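Local atomic coordinates of putative sporulation-specific glycosylase YdhD (PDB entry 3CZ8), a protein that probably hydrolyses glycosidic bonds in a chitin-like or cell-wall polysaccharide during sporulation, through the family 18 glycosyl hydrolase domain that makes up this chain. Residues L16-L21 with I294-R299; I150-K155 with N176-M181; K216-V221 with L300-A305. The protein carries 1 engineered substitution. One frame throughout, in Å; residues are numbered along the deposited sequence.

Contact 1 of 3, residues L16-L21 with I294-R299; sequences LRNPDL and IVREYR
Asn18 and Arg296 bring the two backbones to within 6.4 Å, CA to CA, where the turn leaving strand 9-17 passes the C-terminal end of helix 285-297. The main bond across the contact is a salt bridge between Asp20 and Arg296. Arg296 NE donates to Asp20 OD1 over 3.1 Å, almost straight at 173° and with the oxygen in the guanidinium plane, whereas NH2 meets OD2 at 2.8 Å through a bent, weak bond. The carboxylate is not coplanar with the guanidinium: the two planes stand 70° apart, and NE reaches OD1 from above the carboxylate plane. A bend at chi3 turns the end of the arginine across the loop, so that Pro19 CG lies over one guanidinium face, 4.1 Å from NE. Asn18 reaches the aliphatic part of the same side chain, its OD1 3.3 Å from Arg296 CG. That oxygen also accepts from the backbone N of Asp20 at 3.2 Å, forming an Asx turn that fixes the loop from which the carboxylate projects. The amide is placed by a first torsion of -173°, CG opposite the backbone N; its ND2 bonds to the carbonyl of Leu300, just past the helix. There the helix ends in a Schellman motif, with Arg299, at positive phi, as the C-prime residue. Gln254 of the second subunit packs on both Pro19 and Arg296. Chemically, one asparagine serves both sides, its oxygen shaping the 16-21 loop and its nitrogen tying that loop to the chain beyond the helix. The ion pair lies nearer the surface: the guanidinium, near the carbonyl end of the helix, is probably in a favourable field already, and the exposed carboxylate adds a direct partner for its charge.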
loop_
_atom_site.group_PDB
_atom_site.type_symbol
_atom_site.label_atom_id
_atom_site.label_comp_id
_atom_site.label_asym_id
_atom_site.label_seq_id
_atom_site.Cartn_x
_atom_site.Cartn_y
_atom_site.Cartn_z
ATOM N N LEU A 16 -9.494 3.513 -14.069
ATOM C CA LEU A 16 -9.045 2.637 -15.156
ATOM C C LEU A 16 -10.180 2.491 -16.155
ATOM O O LEU A 16 -11.067 1.652 -15.967
ATOM C CB LEU A 16 -8.677 1.250 -14.611
ATOM C CG LEU A 16 -7.476 1.167 -13.671
ATOM C CD1 LEU A 16 -7.746 0.202 -12.544
ATOM C CD2 LEU A 16 -6.213 0.785 -14.434
ATOM N N ARG A 17 -10.154 3.313 -17.205
ATOM C CA ARG A 17 -11.264 3.398 -18.153
ATOM C C ARG A 17 -11.594 2.072 -18.846
ATOM O O ARG A 17 -10.695 1.288 -19.160
ATOM C CB ARG A 17 -11.009 4.501 -19.191
ATOM C CG ARG A 17 -12.183 4.715 -20.144
ATOM C CD ARG A 17 -11.911 5.719 -21.229
ATOM N NE ARG A 17 -12.601 6.972 -20.943
ATOM C CZ ARG A 17 -12.875 7.907 -21.846
ATOM N NH1 ARG A 17 -12.509 7.745 -23.113
ATOM N NH2 ARG A 17 -13.518 9.007 -21.475
ATOM N N ASN A 18 -12.894 1.821 -19.017
ATOM C CA ASN A 18 -13.424 0.830 -19.952
ATOM C C ASN A 18 -12.732 1.004 -21.310
ATOM O O ASN A 18 -12.895 2.047 -21.952
ATOM C CB ASN A 18 -14.939 1.047 -20.088
ATOM C CG ASN A 18 -15.646 -0.036 -20.900
ATOM O OD1 ASN A 18 -15.030 -0.820 -21.615
ATOM N ND2 ASN A 18 -16.965 -0.070 -20.785
ATOM N N PRO A 19 -11.943 -0.010 -21.740
ATOM C CA PRO A 19 -11.138 0.064 -22.974
ATOM C C PRO A 19 -11.969 0.183 -24.258
ATOM O O PRO A 19 -11.469 0.668 -25.274
ATOM C CB PRO A 19 -10.356 -1.255 -22.964
ATOM C CG PRO A 19 -11.161 -2.172 -22.118
ATOM C CD PRO A 19 -11.767 -1.306 -21.058
ATOM N N ASP A 20 -13.230 -0.243 -24.190
ATOM C CA ASP A 20 -14.178 -0.141 -25.298
ATOM C C ASP A 20 -14.602 1.295 -25.638
ATOM O O ASP A 20 -15.205 1.530 -26.687
ATOM C CB ASP A 20 -15.418 -0.995 -24.998
ATOM C CG ASP A 20 -15.091 -2.470 -24.844
ATOM O OD1 ASP A 20 -15.995 -3.247 -24.470
ATOM O OD2 ASP A 20 -13.930 -2.858 -25.097
ATOM N N LEU A 21 -14.277 2.246 -24.765
ATOM C CA LEU A 21 -14.737 3.627 -24.908
ATOM C C LEU A 21 -13.720 4.591 -25.525
ATOM O O LEU A 21 -14.090 5.695 -25.938
ATOM C CB LEU A 21 -15.232 4.177 -23.559
ATOM C CG LEU A 21 -16.407 3.498 -22.841
ATOM C CD1 LEU A 21 -16.788 4.302 -21.606
ATOM C CD2 LEU A 21 -17.628 3.298 -23.746
ATOM N N ILE A 294 -17.809 -7.179 -16.268
ATOM C CA ILE A 294 -19.167 -6.700 -15.969
ATOM C C ILE A 294 -19.313 -5.186 -16.175
ATOM O O ILE A 294 -20.417 -4.682 -16.398
ATOM C CB ILE A 294 -19.669 -7.156 -14.566
ATOM C CG1 ILE A 294 -21.200 -7.203 -14.541
ATOM C CG2 ILE A 294 -19.093 -6.290 -13.441
ATOM C CD1 ILE A 294 -21.794 -7.953 -13.379
ATOM N N VAL A 295 -18.191 -4.474 -16.115
ATOM C CA VAL A 295 -18.147 -3.058 -16.449
ATOM C C VAL A 295 -18.358 -2.901 -17.956
ATOM O O VAL A 295 -19.126 -2.035 -18.394
ATOM C CB VAL A 295 -16.829 -2.401 -15.947
ATOM C CG1 VAL A 295 -16.461 -1.143 -16.742
ATOM C CG2 VAL A 295 -16.945 -2.077 -14.457
ATOM N N ARG A 296 -17.714 -3.776 -18.728
ATOM C CA ARG A 296 -17.827 -3.779 -20.185
ATOM C C ARG A 296 -19.194 -4.268 -20.660
ATOM O O ARG A 296 -19.741 -3.727 -21.619
ATOM C CB ARG A 296 -16.712 -4.619 -20.810
ATOM C CG ARG A 296 -15.341 -3.966 -20.749
ATOM C CD ARG A 296 -14.250 -4.910 -21.228
ATOM N NE ARG A 296 -14.125 -4.907 -22.683
ATOM C CZ ARG A 296 -13.250 -5.640 -23.368
ATOM N NH1 ARG A 296 -12.412 -6.454 -22.738
ATOM N NH2 ARG A 296 -13.218 -5.559 -24.691
ATOM N N GLU A 297 -19.727 -5.284 -19.976
ATOM C CA GLU A 297 -21.063 -5.834 -20.231
ATOM C C GLU A 297 -22.169 -4.774 -20.115
ATOM O O GLU A 297 -23.099 -4.748 -20.920
ATOM C CB GLU A 297 -21.349 -6.998 -19.269
ATOM C CG GLU A 297 -22.681 -7.726 -19.503
ATOM C CD GLU A 297 -23.090 -8.655 -18.357
ATOM O OE1 GLU A 297 -24.305 -8.920 -18.220
ATOM O OE2 GLU A 297 -22.214 -9.126 -17.600
ATOM N N TYR A 298 -22.057 -3.898 -19.121
ATOM C CA TYR A 298 -23.081 -2.895 -18.866
ATOM C C TYR A 298 -22.741 -1.517 -19.421
ATOM O O TYR A 298 -23.418 -0.537 -19.082
ATOM C CB TYR A 298 -23.364 -2.802 -17.369
ATOM C CG TYR A 298 -24.227 -3.914 -16.841
ATOM C CD1 TYR A 298 -23.667 -5.064 -16.292
ATOM C CD2 TYR A 298 -25.613 -3.813 -16.879
ATOM C CE1 TYR A 298 -24.472 -6.087 -15.796
ATOM C CE2 TYR A 298 -26.424 -4.824 -16.383
ATOM C CZ TYR A 298 -25.850 -5.955 -15.844
ATOM O OH TYR A 298 -26.667 -6.950 -15.358
ATOM N N ARG A 299 -21.705 -1.467 -20.270
ATOM C CA ARG A 299 -21.229 -0.228 -20.900
ATOM C C ARG A 299 -20.947 0.894 -19.894
ATOM O O ARG A 299 -21.232 2.072 -20.149
ATOM C CB ARG A 299 -22.196 0.239 -22.000
ATOM C CG ARG A 299 -21.947 -0.375 -23.367
ATOM C CD ARG A 299 -22.945 0.158 -24.389
ATOM N NE ARG A 299 -22.282 0.579 -25.622
ATOM C CZ ARG A 299 -21.829 1.810 -25.848
ATOM N NH1 ARG A 299 -21.235 2.096 -26.997
ATOM N NH2 ARG A 299 -21.969 2.761 -24.927
#

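Contact 2 of 3, residues I150-K155 with N176-M181; sequences IAVPAK and NYMFIM
Four backbone hydrogen bonds join Ile150-Pro153 to Tyr177-Met181 as parallel strands. Ile150 and Val152 each use both N and O, while the bonds on the other strand fall to Tyr177, Phe179 and Met181. Three are short and nearly straight, each donor lying nearly along the C=O axis. Phe179 N meets Ile150 O at 2.7 Å. Val152 N reaches Phe179 O at 2.9 Å, and Met181 N reaches Val152 O at 2.8 Å. The fourth, Ile150 N to Tyr177 O, is longer at 3.2 Å and more bent (137°). Phe179 O also receives a CA-H...O contact from Ala151. On the face of Ile150 and Val152, Val152 CG2 sits in the crowded position between backbone N and carbonyl carbon (CG1 at -64°), which directs it across the strand gap to Met178 CG at 3.8 Å and Ile180 CG1 at 4.0 Å. Farther along, Ile180 CG2 meets Ala154 CB. On the face of Ala151, Phe179 and Met181, the apolar contact across the strands is Met181 CG to Ala151 CB, 4.3 Å, and the Phe179 ring meets that of Phe13. Pro153 on this face approaches Glu120, the predicted proton donor, to about 6 Å between side chains. The strands belong to a beta-alpha-beta unit of the TIM barrel: helix 168-174 covers Ile150, Val152, Met178 and Ile180 through Ile171 and Tyr168, helix 198-208 adds Thr204, and strands 114-118 and 217-220 flank the pair.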
loop_
_atom_site.group_PDB
_atom_site.type_symbol
_atom_site.label_atom_id
_atom_site.label_comp_id
_atom_site.label_asym_id
_atom_site.label_seq_id
_atom_site.Cartn_x
_atom_site.Cartn_y
_atom_site.Cartn_z
ATOM N N ILE A 150 -17.929 11.711 -6.691
ATOM C CA ILE A 150 -18.327 11.309 -5.349
ATOM C C ILE A 150 -18.052 9.822 -5.122
ATOM O O ILE A 150 -18.235 8.997 -6.025
ATOM C CB ILE A 150 -19.820 11.656 -5.071
ATOM C CG1 ILE A 150 -20.219 11.281 -3.637
ATOM C CG2 ILE A 150 -20.742 10.996 -6.112
ATOM C CD1 ILE A 150 -21.564 11.799 -3.207
ATOM N N ALA A 151 -17.567 9.493 -3.927
ATOM C CA ALA A 151 -17.434 8.106 -3.510
ATOM C C ALA A 151 -18.666 7.758 -2.679
ATOM O O ALA A 151 -18.940 8.412 -1.672
ATOM C CB ALA A 151 -16.150 7.907 -2.706
ATOM N N VAL A 152 -19.424 6.760 -3.134
ATOM C CA VAL A 152 -20.613 6.274 -2.419
ATOM C C VAL A 152 -20.475 4.780 -2.099
ATOM O O VAL A 152 -19.777 4.055 -2.816
ATOM C CB VAL A 152 -21.957 6.527 -3.208
ATOM C CG1 VAL A 152 -22.231 8.015 -3.388
ATOM C CG2 VAL A 152 -21.973 5.803 -4.546
ATOM N N PRO A 153 -21.123 4.311 -1.011
ATOM C CA PRO A 153 -21.143 2.864 -0.786
ATOM C C PRO A 153 -22.090 2.174 -1.764
ATOM O O PRO A 153 -23.041 2.794 -2.247
ATOM C CB PRO A 153 -21.672 2.729 0.651
ATOM C CG PRO A 153 -21.698 4.113 1.218
ATOM C CD PRO A 153 -21.826 5.037 0.060
ATOM N N ALA A 154 -21.817 0.908 -2.061
ATOM C CA ALA A 154 -22.653 0.124 -2.964
ATOM C C ALA A 154 -24.046 -0.087 -2.382
ATOM O O ALA A 154 -24.189 -0.438 -1.207
ATOM C CB ALA A 154 -22.002 -1.207 -3.257
ATOM N N LYS A 155 -25.059 0.149 -3.212
ATOM C CA LYS A 155 -26.460 0.003 -2.820
ATOM C C LYS A 155 -27.157 -0.943 -3.775
ATOM O O LYS A 155 -26.910 -0.902 -4.986
ATOM C CB LYS A 155 -27.185 1.358 -2.823
ATOM C CG LYS A 155 -26.877 2.237 -1.624
ATOM C CD LYS A 155 -27.662 3.549 -1.637
ATOM C CE LYS A 155 -29.142 3.342 -1.365
ATOM N NZ LYS A 155 -29.797 4.585 -0.873
ATOM N N ASN A 176 -20.725 14.758 -11.831
ATOM C CA ASN A 176 -20.231 14.375 -13.143
ATOM C C ASN A 176 -20.003 12.872 -13.169
ATOM O O ASN A 176 -20.317 12.214 -14.154
ATOM C CB ASN A 176 -18.934 15.124 -13.488
ATOM C CG ASN A 176 -19.138 16.623 -13.621
ATOM O OD1 ASN A 176 -18.920 17.380 -12.674
ATOM N ND2 ASN A 176 -19.569 17.058 -14.801
ATOM N N TYR A 177 -19.435 12.340 -12.082
ATOM C CA TYR A 177 -19.124 10.912 -11.982
ATOM C C TYR A 177 -19.396 10.337 -10.592
ATOM O O TYR A 177 -19.219 11.009 -9.580
ATOM C CB TYR A 177 -17.668 10.626 -12.408
ATOM C CG TYR A 177 -17.367 10.983 -13.853
ATOM C CD1 TYR A 177 -17.686 10.113 -14.890
ATOM C CD2 TYR A 177 -16.774 12.204 -14.176
ATOM C CE1 TYR A 177 -17.422 10.451 -16.220
ATOM C CE2 TYR A 177 -16.510 12.551 -15.490
ATOM C CZ TYR A 177 -16.832 11.673 -16.506
ATOM O OH TYR A 177 -16.564 12.031 -17.809
ATOM N N MET A 178 -19.815 9.077 -10.557
ATOM C CA MET A 178 -20.120 8.397 -9.305
ATOM C C MET A 178 -19.176 7.219 -9.153
ATOM O O MET A 178 -19.165 6.311 -9.993
ATOM C CB MET A 178 -21.586 7.936 -9.297
ATOM C CG MET A 178 -22.068 7.217 -8.034
ATOM S SD MET A 178 -23.814 6.692 -8.097
ATOM C CE MET A 178 -24.592 8.275 -8.231
ATOM N N PHE A 179 -18.360 7.258 -8.100
ATOM C CA PHE A 179 -17.467 6.151 -7.792
ATOM C C PHE A 179 -18.196 5.252 -6.803
ATOM O O PHE A 179 -18.391 5.618 -5.644
ATOM C CB PHE A 179 -16.141 6.631 -7.165
ATOM C CG PHE A 179 -15.357 7.637 -7.991
ATOM C CD1 PHE A 179 -15.491 7.727 -9.376
ATOM C CD2 PHE A 179 -14.431 8.466 -7.358
ATOM C CE1 PHE A 179 -14.744 8.644 -10.107
ATOM C CE2 PHE A 179 -13.678 9.380 -8.083
ATOM C CZ PHE A 179 -13.837 9.466 -9.459
ATOM N N ILE A 180 -18.607 4.077 -7.257
ATOM C CA ILE A 180 -19.345 3.171 -6.390
ATOM C C ILE A 180 -18.368 2.236 -5.718
ATOM O O ILE A 180 -17.655 1.494 -6.384
ATOM C CB ILE A 180 -20.438 2.385 -7.147
ATOM C CG1 ILE A 180 -21.486 3.351 -7.701
ATOM C CG2 ILE A 180 -21.100 1.354 -6.223
ATOM C CD1 ILE A 180 -22.421 2.713 -8.655
ATOM N N MET A 181 -18.321 2.290 -4.392
ATOM C CA MET A 181 -17.360 1.495 -3.646
ATOM C C MET A 181 -17.922 0.099 -3.396
ATOM O O MET A 181 -18.424 -0.207 -2.313
ATOM C CB MET A 181 -16.929 2.235 -2.371
ATOM C CG MET A 181 -16.289 3.621 -2.632
ATOM S SD MET A 181 -14.760 3.676 -3.633
ATOM C CE MET A 181 -15.348 3.857 -5.270
#

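Contact 3 of 3, residues K216-V221 with L300-A305; sequences KIIIGV and LQAIGA
Ile218 and Gly304 mark the tight part of this parallel pairing, where the strands close to 4.3 Å between the CA atoms of Gly220 and Gly304. Ile218 CG2 rests 3.6 Å from Gly304 N, a place that a side chain on Gly304 would crowd, while its CG1 touches Ala302 CB at 3.7 Å. Ile219 N bonds to Ala302 O at 3.0 Å. The bond from Gly304 N to Ile219 O is straight at the hydrogen (173°), though the N-H comes from above the carbonyl plane, and Gly304 O receives Val221 N at 2.8 Å. With an alanine here in place of Ile218, CG1 and CG2 go, which would probably leave Ala302 CB without this neighbour and open a gap beside Gly304. Looser is the Gln301 side: its N bonds only weakly to Ile217 O (134°), and its CG runs alongside Ile218 CD1 before a bend at chi2 leads the amide away to the carbonyl of Arg215. The apolar side stays close, Leu300 CG on Ile217 CG2 and Leu300 CD2 on Ile219 CG1, both 3.8 Å. Helix 285-297 covers it through Val295, and strands 177-181 and 9-17 continue the barrel wall.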
loop_
_atom_site.group_PDB
_atom_site.type_symbol
_atom_site.label_atom_id
_atom_site.label_comp_id
_atom_site.label_asym_id
_atom_site.label_seq_id
_atom_site.Cartn_x
_atom_site.Cartn_y
_atom_site.Cartn_z
ATOM N N LYS A 216 -21.475 7.729 -16.245
ATOM C CA LYS A 216 -21.107 8.375 -14.983
ATOM C C LYS A 216 -20.661 7.370 -13.910
ATOM O O LYS A 216 -20.234 7.772 -12.828
ATOM C CB LYS A 216 -22.296 9.164 -14.421
ATOM C CG LYS A 216 -22.792 10.314 -15.271
ATOM C CD LYS A 216 -23.723 11.187 -14.447
ATOM C CE LYS A 216 -24.062 12.463 -15.179
ATOM N NZ LYS A 216 -24.684 13.460 -14.276
ATOM N N ILE A 217 -20.755 6.080 -14.220
ATOM C CA ILE A 217 -20.588 5.022 -13.222
ATOM C C ILE A 217 -19.195 4.391 -13.246
ATOM O O ILE A 217 -18.778 3.830 -14.259
ATOM C CB ILE A 217 -21.670 3.912 -13.379
ATOM C CG1 ILE A 217 -23.082 4.508 -13.305
ATOM C CG2 ILE A 217 -21.494 2.831 -12.318
ATOM C CD1 ILE A 217 -24.200 3.538 -13.694
ATOM N N ILE A 218 -18.499 4.477 -12.116
ATOM C CA ILE A 218 -17.203 3.833 -11.945
ATOM C C ILE A 218 -17.346 2.809 -10.821
ATOM O O ILE A 218 -17.780 3.151 -9.723
ATOM C CB ILE A 218 -16.081 4.872 -11.637
ATOM C CG1 ILE A 218 -15.783 5.749 -12.863
ATOM C CG2 ILE A 218 -14.795 4.193 -11.187
ATOM C CD1 ILE A 218 -16.547 7.056 -12.927
ATOM N N ILE A 219 -17.021 1.549 -11.111
ATOM C CA ILE A 219 -17.042 0.494 -10.087
ATOM C C ILE A 219 -15.685 0.385 -9.367
ATOM O O ILE A 219 -14.696 -0.073 -9.940
ATOM C CB ILE A 219 -17.491 -0.880 -10.666
ATOM C CG1 ILE A 219 -18.837 -0.767 -11.408
ATOM C CG2 ILE A 219 -17.543 -1.954 -9.573
ATOM C CD1 ILE A 219 -20.029 -0.276 -10.558
ATOM N N GLY A 220 -15.646 0.835 -8.117
ATOM C CA GLY A 220 -14.447 0.714 -7.287
ATOM C C GLY A 220 -14.210 -0.716 -6.833
ATOM O O GLY A 220 -15.144 -1.406 -6.434
ATOM N N VAL A 221 -12.956 -1.164 -6.908
ATOM C CA VAL A 221 -12.580 -2.517 -6.472
ATOM C C VAL A 221 -12.018 -2.506 -5.027
ATOM O O VAL A 221 -11.594 -1.447 -4.544
ATOM C CB VAL A 221 -11.597 -3.197 -7.470
ATOM C CG1 VAL A 221 -12.203 -3.277 -8.886
ATOM C CG2 VAL A 221 -10.232 -2.526 -7.468
ATOM N N LEU A 300 -20.376 0.525 -18.749
ATOM C CA LEU A 300 -20.047 1.479 -17.687
ATOM C C LEU A 300 -18.764 2.241 -18.014
ATOM O O LEU A 300 -18.019 1.843 -18.907
ATOM C CB LEU A 300 -19.923 0.740 -16.353
ATOM C CG LEU A 300 -21.134 0.640 -15.416
ATOM C CD1 LEU A 300 -22.510 0.743 -16.090
ATOM C CD2 LEU A 300 -21.031 -0.607 -14.560
ATOM N N GLN A 301 -18.507 3.326 -17.284
ATOM C CA GLN A 301 -17.368 4.209 -17.563
ATOM C C GLN A 301 -15.999 3.596 -17.287
ATOM O O GLN A 301 -15.103 3.685 -18.130
ATOM C CB GLN A 301 -17.502 5.530 -16.796
ATOM C CG GLN A 301 -16.319 6.508 -16.929
ATOM C CD GLN A 301 -16.160 7.108 -18.334
ATOM O OE1 GLN A 301 -15.048 7.404 -18.761
ATOM N NE2 GLN A 301 -17.271 7.302 -19.041
ATOM N N ALA A 302 -15.844 2.982 -16.113
ATOM C CA ALA A 302 -14.527 2.561 -15.637
ATOM C C ALA A 302 -14.557 1.615 -14.447
ATOM O O ALA A 302 -15.576 1.465 -13.767
ATOM C CB ALA A 302 -13.693 3.783 -15.274
ATOM N N ILE A 303 -13.406 0.981 -14.229
ATOM C CA ILE A 303 -13.044 0.341 -12.973
ATOM C C ILE A 303 -12.229 1.388 -12.195
ATOM O O ILE A 303 -11.447 2.132 -12.788
ATOM C CB ILE A 303 -12.242 -0.972 -13.252
ATOM C CG1 ILE A 303 -13.196 -2.140 -13.582
ATOM C CG2 ILE A 303 -11.268 -1.332 -12.124
ATOM C CD1 ILE A 303 -13.848 -2.816 -12.389
ATOM N N GLY A 304 -12.456 1.489 -10.887
ATOM C CA GLY A 304 -11.627 2.339 -10.024
ATOM C C GLY A 304 -10.821 1.504 -9.040
ATOM O O GLY A 304 -11.308 0.491 -8.541
ATOM N N ALA A 305 -9.587 1.921 -8.758
ATOM C CA ALA A 305 -8.693 1.148 -7.885
ATOM C C ALA A 305 -7.756 2.023 -7.056
ATOM O O ALA A 305 -7.802 3.252 -7.143
ATOM C CB ALA A 305 -7.903 0.134 -8.694
#

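All three contacts belong to one TIM-barrel domain and reach the same sheet. Contacts 2 and 3 are neighbouring steps of its wall, their centres 9 Å apart, joined where strand 177-181 bonds to strand 217-220 through Met178 N with Lys216 O and Gly220 N with Ile180 O. The centre of contact 1 is about 8 Å from that of contact 3, which it touches, and about 16 Å from that of contact 2. Along the chain contact 2 closes before contact 3 opens, whereas contact 1 spans contact 2 and interleaves with contact 3. Its 16-21 segment leaves strand 9-17, which pairs antiparallel with strand 302-310 of contact 3, and that pairing closes the barrel.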